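PDB 3E05: precorrin-6Y C5,15-methyltransferase (Decarboxylating) from Geobacter metallireducens, which probably uses S-adenosylmethionine to methylate and decarboxylate precorrin-6Y on the route to adenosylcobalamin, the chain here being its C-terminal domain. Local coordinates for residues Met120-Leu132 with Thr147-Tyr160. Numbering follows the deposited sequence. Where two conformers were deposited one is given.
Sequences MLEEIIDAVDRRL and TLTKAVEFLEDHGY
Neighbouring helices on one face of the Rossmann-like methyltransferase sheet meet where Leu121, Ile125 and Phe154 pack together. The short axes of 121-131 and 147-157 run in roughly the same direction, 32° apart, as expected for successive helices joined in the chain by strand 137-142. Leu121 enters as a knob among Thr147, Lys150, Ala151 and Phe154, its CD2 4.1 Å from Ala151 CB; it also touches Leu140 of strand 137-142. Over one face of the Phe154 ring, Glu122 sets its CG 3.5 Å from the centroid, a CH-pi contact placed by chi1 (-157°, CG anti to the backbone N); the extended chain beyond lays the carboxylate along that face, 18° from the ring plane. Ile125 uses CD1 against Phe154 CB (4.0 Å) and CG2 against His158 CD2 (3.7 Å). His158 NE2 donates to Asp126 OD2 at 2.8 Å, in the imidazole plane but from above the carboxylate plane. Asp129 stacks its carboxylate over a face of the same ring, while its OD1 makes a weak hydrogen bond with Tyr160 OH (2.8 Å). A Schellman motif at Gly159 turns the chain there. With two carboxylates close by, His158 in the conformer given may be biased toward protonation, which would add electrostatic attraction to the apolar packing.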
loop_
_atom_site.group_PDB
_atom_site.type_symbol
_atom_site.label_atom_id
_atom_site.label_comp_id
_atom_site.label_asym_id
_atom_site.label_seq_id
_atom_site.Cartn_x
_atom_site.Cartn_y
_atom_site.Cartn_z
ATOM N N MET D 120 -24.571 -13.896 -7.565
ATOM C CA MET D 120 -24.560 -15.184 -8.268
ATOM C C MET D 120 -23.157 -15.738 -8.527
ATOM O O MET D 120 -22.934 -16.385 -9.550
ATOM C CB MET D 120 -25.341 -15.089 -9.597
ATOM C CG MET D 120 -26.819 -14.696 -9.468
ATOM S SD MET D 120 -27.769 -15.787 -8.390
ATOM C CE MET D 120 -27.895 -17.246 -9.408
ATOM N N LEU D 121 -22.231 -15.513 -7.595
ATOM C CA LEU D 121 -20.816 -15.866 -7.800
ATOM C C LEU D 121 -20.546 -17.359 -8.047
ATOM O O LEU D 121 -19.879 -17.707 -9.020
ATOM C CB LEU D 121 -19.920 -15.326 -6.668
ATOM C CG LEU D 121 -18.409 -15.610 -6.810
ATOM C CD1 LEU D 121 -17.841 -14.976 -8.072
ATOM C CD2 LEU D 121 -17.610 -15.193 -5.559
ATOM N N GLU D 122 -21.064 -18.220 -7.169
ATOM C CA GLU D 122 -20.841 -19.661 -7.278
ATOM C C GLU D 122 -21.424 -20.201 -8.579
ATOM O O GLU D 122 -20.798 -21.007 -9.278
ATOM C CB GLU D 122 -21.459 -20.397 -6.084
ATOM C CG GLU D 122 -20.812 -21.753 -5.831
ATOM C CD GLU D 122 -21.505 -22.564 -4.755
ATOM O OE1 GLU D 122 -22.224 -21.989 -3.905
ATOM O OE2 GLU D 122 -21.321 -23.795 -4.764
ATOM N N GLU D 123 -22.623 -19.732 -8.895
ATOM C CA GLU D 123 -23.334 -20.158 -10.083
ATOM C C GLU D 123 -22.623 -19.686 -11.350
ATOM O O GLU D 123 -22.583 -20.413 -12.347
ATOM C CB GLU D 123 -24.781 -19.662 -10.040
ATOM C CG GLU D 123 -25.600 -20.276 -8.900
ATOM C CD GLU D 123 -25.595 -19.463 -7.597
ATOM O OE1 GLU D 123 -24.787 -18.516 -7.438
ATOM O OE2 GLU D 123 -26.420 -19.786 -6.713
ATOM N N ILE D 124 -22.038 -18.487 -11.298
ATOM C CA ILE D 124 -21.259 -17.963 -12.423
ATOM C C ILE D 124 -19.968 -18.754 -12.638
ATOM O O ILE D 124 -19.650 -19.102 -13.778
ATOM C CB ILE D 124 -20.973 -16.445 -12.288
ATOM C CG1 ILE D 124 -22.238 -15.643 -12.577
ATOM C CG2 ILE D 124 -19.840 -15.994 -13.244
ATOM C CD1 ILE D 124 -22.178 -14.190 -12.105
ATOM N N ILE D 125 -19.235 -19.037 -11.556
ATOM C CA ILE D 125 -17.979 -19.782 -11.651
ATOM C C ILE D 125 -18.230 -21.197 -12.190
ATOM O O ILE D 125 -17.515 -21.656 -13.083
ATOM C CB ILE D 125 -17.149 -19.741 -10.325
ATOM C CG1 ILE D 125 -16.489 -18.355 -10.184
ATOM C CG2 ILE D 125 -16.051 -20.806 -10.309
ATOM C CD1 ILE D 125 -15.819 -18.092 -8.836
ATOM N N ASP D 126 -19.273 -21.854 -11.680
ATOM C CA ASP D 126 -19.677 -23.178 -12.164
ATOM C C ASP D 126 -19.978 -23.177 -13.657
ATOM O O ASP D 126 -19.464 -24.024 -14.389
ATOM C CB ASP D 126 -20.896 -23.690 -11.395
ATOM C CG ASP D 126 -20.539 -24.207 -10.022
ATOM O OD1 ASP D 126 -21.323 -25.001 -9.473
ATOM O OD2 ASP D 126 -19.480 -23.816 -9.486
ATOM N N ALA D 127 -20.787 -22.207 -14.090
ATOM C CA ALA D 127 -21.174 -22.066 -15.491
ATOM C C ALA D 127 -19.978 -21.760 -16.398
ATOM O O ALA D 127 -19.841 -22.369 -17.459
ATOM C CB ALA D 127 -22.255 -21.020 -15.637
ATOM N N VAL D 128 -19.110 -20.843 -15.961
ATOM C CA VAL D 128 -17.863 -20.514 -16.669
ATOM C C VAL D 128 -16.903 -21.701 -16.779
ATOM O O VAL D 128 -16.320 -21.928 -17.845
ATOM C CB VAL D 128 -17.112 -19.307 -16.000
ATOM C CG1 VAL D 128 -15.698 -19.193 -16.532
ATOM C CG2 VAL D 128 -17.854 -18.022 -16.247
ATOM N N ASP D 129 -16.735 -22.430 -15.677
ATOM C CA ASP D 129 -15.838 -23.591 -15.598
ATOM C C ASP D 129 -16.224 -24.681 -16.610
ATOM O O ASP D 129 -15.355 -25.265 -17.264
ATOM C CB ASP D 129 -15.834 -24.151 -14.168
ATOM C CG ASP D 129 -15.137 -25.504 -14.052
ATOM O OD1 ASP D 129 -13.898 -25.571 -14.228
ATOM O OD2 ASP D 129 -15.835 -26.500 -13.750
ATOM N N ARG D 130 -17.526 -24.921 -16.753
ATOM C CA ARG D 130 -18.042 -25.904 -17.712
ATOM C C ARG D 130 -17.722 -25.534 -19.155
ATOM O O ARG D 130 -17.422 -26.404 -19.980
ATOM C CB ARG D 130 -19.550 -26.106 -17.518
ATOM C CG ARG D 130 -19.857 -27.036 -16.362
ATOM C CD ARG D 130 -21.135 -26.670 -15.634
ATOM N NE ARG D 130 -22.299 -27.442 -16.109
ATOM C CZ ARG D 130 -23.263 -27.928 -15.310
ATOM N NH1 ARG D 130 -24.282 -28.612 -15.843
ATOM N NH2 ARG D 130 -23.207 -27.746 -13.981
ATOM N N ARG D 131 -17.754 -24.239 -19.436
ATOM C CA ARG D 131 -17.580 -23.727 -20.788
ATOM C C ARG D 131 -16.137 -23.377 -21.168
ATOM O O ARG D 131 -15.829 -23.289 -22.361
ATOM C CB ARG D 131 -18.459 -22.489 -20.988
ATOM C CG ARG D 131 -19.961 -22.701 -20.719
ATOM C CD ARG D 131 -20.711 -23.378 -21.873
ATOM N NE ARG D 131 -20.407 -22.780 -23.173
ATOM C CZ ARG D 131 -20.968 -21.682 -23.664
ATOM N NH1 ARG D 131 -21.896 -21.026 -22.983
ATOM N NH2 ARG D 131 -20.596 -21.240 -24.857
ATOM N N LEU D 132 -15.268 -23.153 -20.174
ATOM C CA LEU D 132 -13.953 -22.547 -20.433
ATOM C C LEU D 132 -13.058 -23.429 -21.292
ATOM O O LEU D 132 -12.847 -24.604 -20.969
ATOM C CB LEU D 132 -13.237 -22.177 -19.124
ATOM C CG LEU D 132 -12.011 -21.256 -19.264
ATOM C CD1 LEU D 132 -12.434 -19.829 -19.569
ATOM C CD2 LEU D 132 -11.124 -21.320 -18.009
ATOM N N THR D 147 -16.301 -11.640 -1.333
ATOM C CA THR D 147 -16.073 -11.967 -2.742
ATOM C C THR D 147 -14.710 -12.610 -2.891
ATOM O O THR D 147 -14.609 -13.666 -3.492
ATOM C CB THR D 147 -16.271 -10.756 -3.659
ATOM O OG1 THR D 147 -17.635 -10.326 -3.556
ATOM C CG2 THR D 147 -15.971 -11.106 -5.116
ATOM N N LEU D 148 -13.685 -12.009 -2.284
ATOM C CA LEU D 148 -12.325 -12.560 -2.308
ATOM C C LEU D 148 -12.249 -14.005 -1.775
ATOM O O LEU D 148 -11.640 -14.865 -2.413
ATOM C CB LEU D 148 -11.353 -11.633 -1.556
ATOM C CG LEU D 148 -9.926 -12.128 -1.267
ATOM C CD1 LEU D 148 -9.149 -12.427 -2.554
ATOM C CD2 LEU D 148 -9.172 -11.150 -0.346
ATOM N N THR D 149 -12.877 -14.248 -0.621
ATOM C CA THR D 149 -12.888 -15.553 0.050
ATOM C C THR D 149 -13.573 -16.624 -0.784
ATOM O O THR D 149 -13.012 -17.701 -1.017
ATOM C CB THR D 149 -13.619 -15.443 1.423
ATOM O OG1 THR D 149 -12.763 -14.768 2.352
ATOM C CG2 THR D 149 -13.996 -16.802 1.994
ATOM N N LYS D 150 -14.791 -16.318 -1.225
ATOM C CA LYS D 150 -15.610 -17.285 -1.946
ATOM C C LYS D 150 -15.036 -17.549 -3.335
ATOM O O LYS D 150 -15.012 -18.700 -3.773
ATOM C CB LYS D 150 -17.070 -16.823 -2.022
ATOM C CG LYS D 150 -17.794 -16.758 -0.668
ATOM C CD LYS D 150 -18.156 -18.144 -0.130
ATOM C CE LYS D 150 -18.936 -18.068 1.181
ATOM N NZ LYS D 150 -18.053 -17.810 2.352
ATOM N N ALA D 151 -14.534 -16.504 -4.001
ATOM C CA ALA D 151 -13.949 -16.674 -5.345
ATOM C C ALA D 151 -12.761 -17.605 -5.310
ATOM O O ALA D 151 -12.671 -18.506 -6.143
ATOM C CB ALA D 151 -13.563 -15.335 -5.980
ATOM N N VAL D 152 -11.870 -17.423 -4.329
ATOM C CA VAL D 152 -10.735 -18.329 -4.188
ATOM C C VAL D 152 -11.198 -19.757 -3.858
ATOM O O VAL D 152 -10.695 -20.720 -4.438
ATOM C CB VAL D 152 -9.670 -17.783 -3.185
ATOM C CG1 VAL D 152 -8.524 -18.758 -3.017
ATOM C CG2 VAL D 152 -9.128 -16.458 -3.698
ATOM N N GLU D 153 -12.181 -19.872 -2.967
ATOM C CA GLU D 153 -12.743 -21.160 -2.558
ATOM C C GLU D 153 -13.370 -21.942 -3.726
ATOM O O GLU D 153 -13.082 -23.123 -3.902
ATOM C CB GLU D 153 -13.767 -20.955 -1.434
ATOM C CG GLU D 153 -14.319 -22.251 -0.831
ATOM C CD GLU D 153 -15.566 -22.038 0.018
ATOM O OE1 GLU D 153 -15.667 -21.003 0.714
ATOM O OE2 GLU D 153 -16.448 -22.922 -0.007
ATOM N N PHE D 154 -14.205 -21.278 -4.520
ATOM C CA PHE D 154 -14.899 -21.929 -5.650
ATOM C C PHE D 154 -13.973 -22.322 -6.793
ATOM O O PHE D 154 -14.120 -23.394 -7.372
ATOM C CB PHE D 154 -16.049 -21.071 -6.187
ATOM C CG PHE D 154 -17.066 -20.685 -5.149
ATOM C CD1 PHE D 154 -17.396 -21.555 -4.103
ATOM C CD2 PHE D 154 -17.712 -19.453 -5.225
ATOM C CE1 PHE D 154 -18.328 -21.187 -3.141
ATOM C CE2 PHE D 154 -18.659 -19.082 -4.274
ATOM C CZ PHE D 154 -18.967 -19.951 -3.227
ATOM N N LEU D 155 -13.024 -21.453 -7.113
ATOM C CA LEU D 155 -12.045 -21.729 -8.162
ATOM C C LEU D 155 -11.084 -22.853 -7.779
ATOM O O LEU D 155 -10.704 -23.663 -8.624
ATOM C CB LEU D 155 -11.256 -20.458 -8.516
ATOM C CG LEU D 155 -11.991 -19.326 -9.249
ATOM C CD1 LEU D 155 -11.207 -18.049 -9.091
ATOM C CD2 LEU D 155 -12.237 -19.631 -10.731
ATOM N N GLU D 156 -10.692 -22.905 -6.508
ATOM C CA GLU D 156 -9.852 -24.006 -6.033
ATOM C C GLU D 156 -10.586 -25.348 -5.963
ATOM O O GLU D 156 -9.965 -26.402 -6.139
ATOM C CB GLU D 156 -9.190 -23.655 -4.710
ATOM C CG GLU D 156 -8.033 -22.673 -4.896
ATOM C CD GLU D 156 -7.222 -22.469 -3.644
ATOM O OE1 GLU D 156 -7.753 -22.726 -2.539
ATOM O OE2 GLU D 156 -6.053 -22.046 -3.772
ATOM N N ASP D 157 -11.896 -25.291 -5.723
ATOM C CA ASP D 157 -12.772 -26.467 -5.770
ATOM C C ASP D 157 -12.815 -27.106 -7.151
ATOM O O ASP D 157 -12.972 -28.329 -7.266
ATOM C CB ASP D 157 -14.206 -26.102 -5.370
ATOM C CG ASP D 157 -14.384 -25.960 -3.876
ATOM O OD1 ASP D 157 -13.433 -26.270 -3.123
ATOM O OD2 ASP D 157 -15.484 -25.526 -3.461
ATOM N N HIS D 158 -12.688 -26.278 -8.190
ATOM C CA HIS D 158 -12.729 -26.744 -9.574
ATOM C C HIS D 158 -11.336 -27.064 -10.121
ATOM O O HIS D 158 -11.172 -27.273 -11.315
ATOM C CB HIS D 158 -13.433 -25.721 -10.475
ATOM C CG HIS D 158 -14.894 -25.558 -10.191
ATOM N ND1 HIS D 158 -15.787 -26.607 -10.247
ATOM C CD2 HIS D 158 -15.622 -24.460 -9.880
ATOM C CE1 HIS D 158 -16.999 -26.165 -9.958
ATOM N NE2 HIS D 158 -16.926 -24.865 -9.732
ATOM N N GLY D 159 -10.340 -27.091 -9.241
ATOM C CA GLY D 159 -8.980 -27.483 -9.617
ATOM C C GLY D 159 -8.132 -26.442 -10.326
ATOM O O GLY D 159 -7.151 -26.784 -10.991
ATOM N N TYR D 160 -8.496 -25.167 -10.189
ATOM C CA TYR D 160 -7.706 -24.082 -10.780
ATOM C C TYR D 160 -6.526 -23.723 -9.887
ATOM O O TYR D 160 -6.630 -23.753 -8.652
ATOM C CB TYR D 160 -8.557 -22.819 -10.997
ATOM C CG TYR D 160 -9.577 -22.948 -12.103
ATOM C CD1 TYR D 160 -9.225 -22.728 -13.439
ATOM C CD2 TYR D 160 -10.902 -23.283 -11.816
ATOM C CE1 TYR D 160 -10.161 -22.858 -14.461
ATOM C CE2 TYR D 160 -11.840 -23.415 -12.833
ATOM C CZ TYR D 160 -11.465 -23.204 -14.142
ATOM O OH TYR D 160 -12.401 -23.337 -15.140
#